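Local coordinates for ABC transporter substrate-binding protein (Rhizobium radiobacter, PDB 6TFX), which binds mannopinic acid as the solute-binding protein of an ABC transporter and probably delivers it for import into the bacterium, at residues R268-A281 with V449-L461. Sequence-based numbering, arbitrary orientation.
Sequences RQALAHTVNAAQIA and VSNVCAIPLTENL. With MG (magnesium ion), chain G; N72 ((2~{R})-2-[[(3~{R},4~{R},5~{S})-3,4,5,6-tetrakis(oxidanyl)-2-oxidanylidene-hexyl]amino]pentanedioic acid), chain C.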
loop_
_atom_site.group_PDB
_atom_site.type_symbol
_atom_site.label_atom_id
_atom_site.label_comp_id
_atom_site.label_asym_id
_atom_site.label_seq_id
_atom_site.Cartn_x
_atom_site.Cartn_y
_atom_site.Cartn_z
ATOM N N ARG A 268 21.767 12.250 11.935
ATOM C CA ARG A 268 20.736 11.212 11.738
ATOM C C ARG A 268 20.632 10.368 13.016
ATOM O O ARG A 268 19.529 10.064 13.489
ATOM C CB ARG A 268 21.096 10.308 10.541
ATOM C CG ARG A 268 21.173 11.093 9.236
ATOM C CD ARG A 268 21.051 10.210 8.000
ATOM N NE ARG A 268 22.092 9.180 7.907
ATOM C CZ ARG A 268 23.259 9.350 7.294
ATOM N NH1 ARG A 268 23.615 10.553 6.851
ATOM N NH2 ARG A 268 24.113 8.340 7.185
ATOM N N GLN A 269 21.788 9.978 13.590
ATOM C CA GLN A 269 21.798 9.210 14.833
ATOM C C GLN A 269 21.110 9.997 15.952
ATOM O O GLN A 269 20.313 9.434 16.710
ATOM C CB GLN A 269 23.236 8.889 15.250
ATOM C CG GLN A 269 23.897 7.863 14.331
ATOM C CD GLN A 269 25.382 7.751 14.603
ATOM O OE1 GLN A 269 26.044 8.709 15.040
ATOM N NE2 GLN A 269 25.937 6.567 14.332
ATOM N N ALA A 270 21.372 11.322 16.010
ATOM C CA ALA A 270 20.729 12.159 17.023
ATOM C C ALA A 270 19.202 12.072 16.870
ATOM O O ALA A 270 18.505 11.919 17.854
ATOM C CB ALA A 270 21.194 13.603 16.892
ATOM N N LEU A 271 18.695 12.143 15.624
ATOM C CA LEU A 271 17.242 12.061 15.409
ATOM C C LEU A 271 16.716 10.711 15.863
ATOM O O LEU A 271 15.711 10.656 16.572
ATOM C CB LEU A 271 16.892 12.328 13.930
ATOM C CG LEU A 271 15.407 12.420 13.580
ATOM C CD1 LEU A 271 14.710 13.565 14.344
ATOM C CD2 LEU A 271 15.239 12.618 12.073
ATOM N N ALA A 272 17.414 9.623 15.481
ATOM C CA ALA A 272 16.981 8.260 15.824
ATOM C C ALA A 272 16.936 8.057 17.348
ATOM O O ALA A 272 16.069 7.318 17.833
ATOM C CB ALA A 272 17.914 7.231 15.197
ATOM N N HIS A 273 17.856 8.716 18.090
ATOM C CA HIS A 273 17.909 8.605 19.572
ATOM C C HIS A 273 16.824 9.440 20.286
ATOM O O HIS A 273 16.688 9.333 21.511
ATOM C CB HIS A 273 19.304 8.962 20.130
ATOM C CG HIS A 273 20.338 7.910 19.890
ATOM N ND1 HIS A 273 20.221 6.643 20.435
ATOM C CD2 HIS A 273 21.512 7.988 19.219
ATOM C CE1 HIS A 273 21.310 5.982 20.049
ATOM N NE2 HIS A 273 22.117 6.748 19.327
ATOM N N THR A 274 16.073 10.297 19.546
ATOM C CA THR A 274 15.047 11.061 20.238
ATOM C C THR A 274 13.619 10.730 19.715
ATOM O O THR A 274 12.672 11.472 20.001
ATOM C CB THR A 274 15.384 12.554 20.278
ATOM O OG1 THR A 274 14.425 13.216 21.130
ATOM C CG2 THR A 274 15.465 13.193 18.888
ATOM N N VAL A 275 13.477 9.601 18.985
ATOM C CA VAL A 275 12.152 9.109 18.617
ATOM C C VAL A 275 11.910 7.916 19.545
ATOM O O VAL A 275 12.859 7.215 19.945
ATOM C CB VAL A 275 11.952 8.741 17.124
ATOM C CG1 VAL A 275 12.188 9.940 16.214
ATOM C CG2 VAL A 275 12.826 7.567 16.721
ATOM N N ASN A 276 10.647 7.675 19.878
ATOM C CA ASN A 276 10.351 6.564 20.768
ATOM C C ASN A 276 9.145 5.810 20.239
ATOM O O ASN A 276 8.009 6.093 20.605
ATOM C CB ASN A 276 10.161 7.065 22.203
ATOM C CG ASN A 276 10.212 5.941 23.205
ATOM O OD1 ASN A 276 9.806 4.803 22.928
ATOM N ND2 ASN A 276 10.708 6.241 24.397
ATOM N N ALA A 277 9.401 4.831 19.379
ATOM C CA ALA A 277 8.321 4.070 18.764
ATOM C C ALA A 277 7.501 3.299 19.797
ATOM O O ALA A 277 6.263 3.238 19.688
ATOM C CB ALA A 277 8.896 3.129 17.710
ATOM N N ALA A 278 8.177 2.713 20.818
ATOM C CA ALA A 278 7.433 1.946 21.853
ATOM C C ALA A 278 6.408 2.818 22.575
ATOM O O ALA A 278 5.281 2.364 22.836
ATOM C CB ALA A 278 8.391 1.312 22.852
ATOM N N GLN A 279 6.761 4.077 22.838
ATOM C CA GLN A 279 5.826 5.001 23.496
ATOM C C GLN A 279 4.655 5.384 22.581
ATOM O O GLN A 279 3.521 5.536 23.065
ATOM C CB GLN A 279 6.550 6.226 24.053
ATOM C CG GLN A 279 7.526 5.857 25.199
ATOM C CD GLN A 279 6.908 5.617 26.572
ATOM O OE1 GLN A 279 5.684 5.662 26.767
ATOM N NE2 GLN A 279 7.758 5.350 27.563
ATOM N N ILE A 280 4.901 5.497 21.248
ATOM C CA ILE A 280 3.808 5.796 20.317
ATOM C C ILE A 280 2.840 4.593 20.305
ATOM O O ILE A 280 1.614 4.778 20.336
ATOM C CB ILE A 280 4.346 6.078 18.885
ATOM C CG1 ILE A 280 5.159 7.388 18.893
ATOM C CG2 ILE A 280 3.197 6.124 17.834
ATOM C CD1 ILE A 280 6.035 7.575 17.621
ATOM N N ALA A 281 3.399 3.364 20.278
ATOM C CA ALA A 281 2.576 2.134 20.265
ATOM C C ALA A 281 1.753 2.016 21.552
ATOM O O ALA A 281 0.572 1.679 21.487
ATOM C CB ALA A 281 3.476 0.911 20.088
ATOM N N VAL A 449 19.592 0.277 8.846
ATOM C CA VAL A 449 19.372 0.776 10.205
ATOM C C VAL A 449 20.624 1.503 10.720
ATOM O O VAL A 449 20.509 2.617 11.266
ATOM C CB VAL A 449 18.994 -0.392 11.156
ATOM C CG1 VAL A 449 19.079 0.033 12.625
ATOM C CG2 VAL A 449 17.595 -0.901 10.836
ATOM N N SER A 450 21.805 0.851 10.610
ATOM C CA SER A 450 23.046 1.426 11.175
ATOM C C SER A 450 23.497 2.693 10.480
ATOM O O SER A 450 24.100 3.562 11.127
ATOM C CB SER A 450 24.156 0.384 11.210
ATOM O OG SER A 450 24.564 0.046 9.899
ATOM N N ASN A 451 23.198 2.838 9.168
ATOM C CA ASN A 451 23.540 4.086 8.460
ATOM C C ASN A 451 22.435 5.137 8.700
ATOM O O ASN A 451 22.559 6.293 8.271
ATOM C CB ASN A 451 23.740 3.797 6.978
ATOM C CG ASN A 451 25.108 3.205 6.776
ATOM O OD1 ASN A 451 26.093 3.935 6.647
ATOM N ND2 ASN A 451 25.221 1.874 6.836
ATOM N N VAL A 452 21.343 4.718 9.369
ATOM C CA VAL A 452 20.228 5.601 9.727
ATOM C C VAL A 452 19.659 6.291 8.489
ATOM O O VAL A 452 19.494 7.512 8.452
ATOM C CB VAL A 452 20.559 6.605 10.882
ATOM C CG1 VAL A 452 19.279 7.178 11.513
ATOM C CG2 VAL A 452 21.454 5.974 11.944
ATOM N N CYS A 453 19.420 5.504 7.434
ATOM C CA CYS A 453 18.764 6.032 6.243
ATOM C C CYS A 453 17.278 6.235 6.544
ATOM O O CYS A 453 16.630 7.113 5.977
ATOM C CB CYS A 453 18.963 5.059 5.093
ATOM S SG CYS A 453 20.708 4.841 4.680
ATOM N N ALA A 454 16.738 5.403 7.441
ATOM C CA ALA A 454 15.342 5.493 7.822
ATOM C C ALA A 454 15.242 5.074 9.266
ATOM O O ALA A 454 16.069 4.277 9.739
ATOM C CB ALA A 454 14.478 4.593 6.950
ATOM N N ILE A 455 14.280 5.660 9.969
ATOM C CA ILE A 455 14.035 5.375 11.386
ATOM C C ILE A 455 12.649 4.773 11.469
ATOM O O ILE A 455 11.661 5.424 11.130
ATOM C CB ILE A 455 14.131 6.661 12.246
ATOM C CG1 ILE A 455 15.495 7.366 12.069
ATOM C CG2 ILE A 455 13.850 6.291 13.720
ATOM C CD1 ILE A 455 15.433 8.836 12.501
ATOM N N PRO A 456 12.546 3.522 11.924
ATOM C CA PRO A 456 11.221 2.900 11.993
ATOM C C PRO A 456 10.424 3.429 13.156
ATOM O O PRO A 456 10.972 3.752 14.228
ATOM C CB PRO A 456 11.521 1.417 12.216
ATOM C CG PRO A 456 12.872 1.385 12.819
ATOM C CD PRO A 456 13.626 2.600 12.335
ATOM N N LEU A 457 9.121 3.519 12.940
ATOM C CA LEU A 457 8.244 3.957 14.008
ATOM C C LEU A 457 7.377 2.759 14.330
ATOM O O LEU A 457 7.911 1.702 14.649
ATOM C CB LEU A 457 7.447 5.203 13.574
ATOM C CG LEU A 457 8.324 6.351 13.032
ATOM C CD1 LEU A 457 7.498 7.447 12.546
ATOM C CD2 LEU A 457 9.289 6.827 14.077
ATOM N N THR A 458 6.071 2.907 14.237
ATOM C CA THR A 458 5.156 1.804 14.505
ATOM C C THR A 458 4.611 1.278 13.173
ATOM O O THR A 458 4.668 1.982 12.155
ATOM C CB THR A 458 3.960 2.346 15.309
ATOM O OG1 THR A 458 3.461 3.524 14.639
ATOM C CG2 THR A 458 4.325 2.649 16.756
ATOM N N GLU A 459 4.011 0.067 13.201
ATOM C CA GLU A 459 3.234 -0.446 12.082
ATOM C C GLU A 459 1.806 -0.509 12.638
ATOM O O GLU A 459 1.632 -0.760 13.848
ATOM C CB GLU A 459 3.719 -1.811 11.551
ATOM C CG GLU A 459 3.643 -2.952 12.546
ATOM C CD GLU A 459 4.298 -4.241 12.084
ATOM O OE1 GLU A 459 4.876 -4.263 10.974
ATOM O OE2 GLU A 459 4.273 -5.220 12.865
ATOM N N ASN A 460 0.800 -0.231 11.797
ATOM C CA ASN A 460 -0.577 -0.275 12.285
ATOM C C ASN A 460 -1.484 -1.097 11.347
ATOM O O ASN A 460 -1.430 -0.956 10.119
ATOM C CB ASN A 460 -1.176 1.146 12.393
ATOM C CG ASN A 460 -0.677 2.114 11.336
ATOM O OD1 ASN A 460 -0.971 2.005 10.119
ATOM N ND2 ASN A 460 0.132 3.031 11.776
ATOM N N LEU A 461 -2.362 -1.897 11.944
ATOM C CA LEU A 461 -3.358 -2.601 11.157
ATOM C C LEU A 461 -4.368 -1.542 10.670
ATOM O O LEU A 461 -4.473 -0.472 11.294
ATOM C CB LEU A 461 -4.111 -3.599 12.065
ATOM C CG LEU A 461 -3.258 -4.734 12.591
ATOM C CD1 LEU A 461 -4.020 -5.528 13.642
ATOM C CD2 LEU A 461 -2.846 -5.659 11.450
HETATM MG MG MG G . 20.706 3.713 3.265
HETATM O OAB N72 C . -0.902 6.542 11.484
HETATM C CAF N72 C . -0.193 6.092 10.313
HETATM C CAG N72 C . -0.904 6.291 8.932
HETATM O OAC N72 C . -2.264 6.559 9.046
HETATM C CAH N72 C . -0.425 5.257 7.910
HETATM O OAM N72 C . 0.265 4.127 8.286
HETATM C CAI N72 C . -1.121 4.493 6.801
HETATM O OAD N72 C . -2.470 4.249 7.135
HETATM C CAJ N72 C . -0.816 5.063 5.437
HETATM O OAE N72 C . 0.252 5.711 5.290
HETATM C CAK N72 C . -1.834 4.895 4.274
HETATM N N N72 C . -1.324 4.004 3.259
HETATM C CA N72 C . -1.032 4.445 1.948
HETATM C C N72 C . -0.971 5.924 1.682
HETATM O O N72 C . -0.005 6.785 1.703
HETATM C CB N72 C . 0.114 3.613 1.366
HETATM C CG N72 C . 0.966 4.189 0.234
HETATM C CD N72 C . 1.561 3.118 -0.683
HETATM O OE1 N72 C . 0.972 2.007 -0.886
HETATM O OE2 N72 C . 2.647 3.362 -1.254
HETATM O OXT N72 C . -2.142 6.179 1.345
HETATM O O HOH W 1 24.562 4.163 13.788
#
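Two short helices, 265-272 and 277-284, pack on strand 454-467 of the mixed sheet, and R268 ties the first of them to the loop ahead of that strand. Its guanidinium meets N451 O side-on, NE at 2.9 Å from N451 O and NH2 at 2.8 Å, with the oxygen in the guanidinium plane; a bend at chi3 (-59°) turns the group onto it. Arginine suits the place because NE and NH2 donate in one plane to a single carbonyl oxygen, while NH1 bonds F262 O. N451 directly precedes V452, whose positive phi belongs to a Schellman motif; with CG1 anti to the backbone N (chi1 -162°), that methyl lies 3.9 Å from A272 CB. In this alpha/beta part of a family 5 periplasmic solute-binding protein, V452, I455 and L271 fill the layer between helix and sheet. I455 CD1 reaches L271 CG at 3.7 Å. Slender A277 and A281 are consistent with the second helix's closer axis approach, 7.2 Å against 9.3 Å: A277 CB lies 3.5 Å from L457 O, and T458 turns CG2 to the helix, 3.8 Å from I280 CG2. On the strand, N460 OD1 accepts a hydrogen bond from the opine hydroxyl OAM.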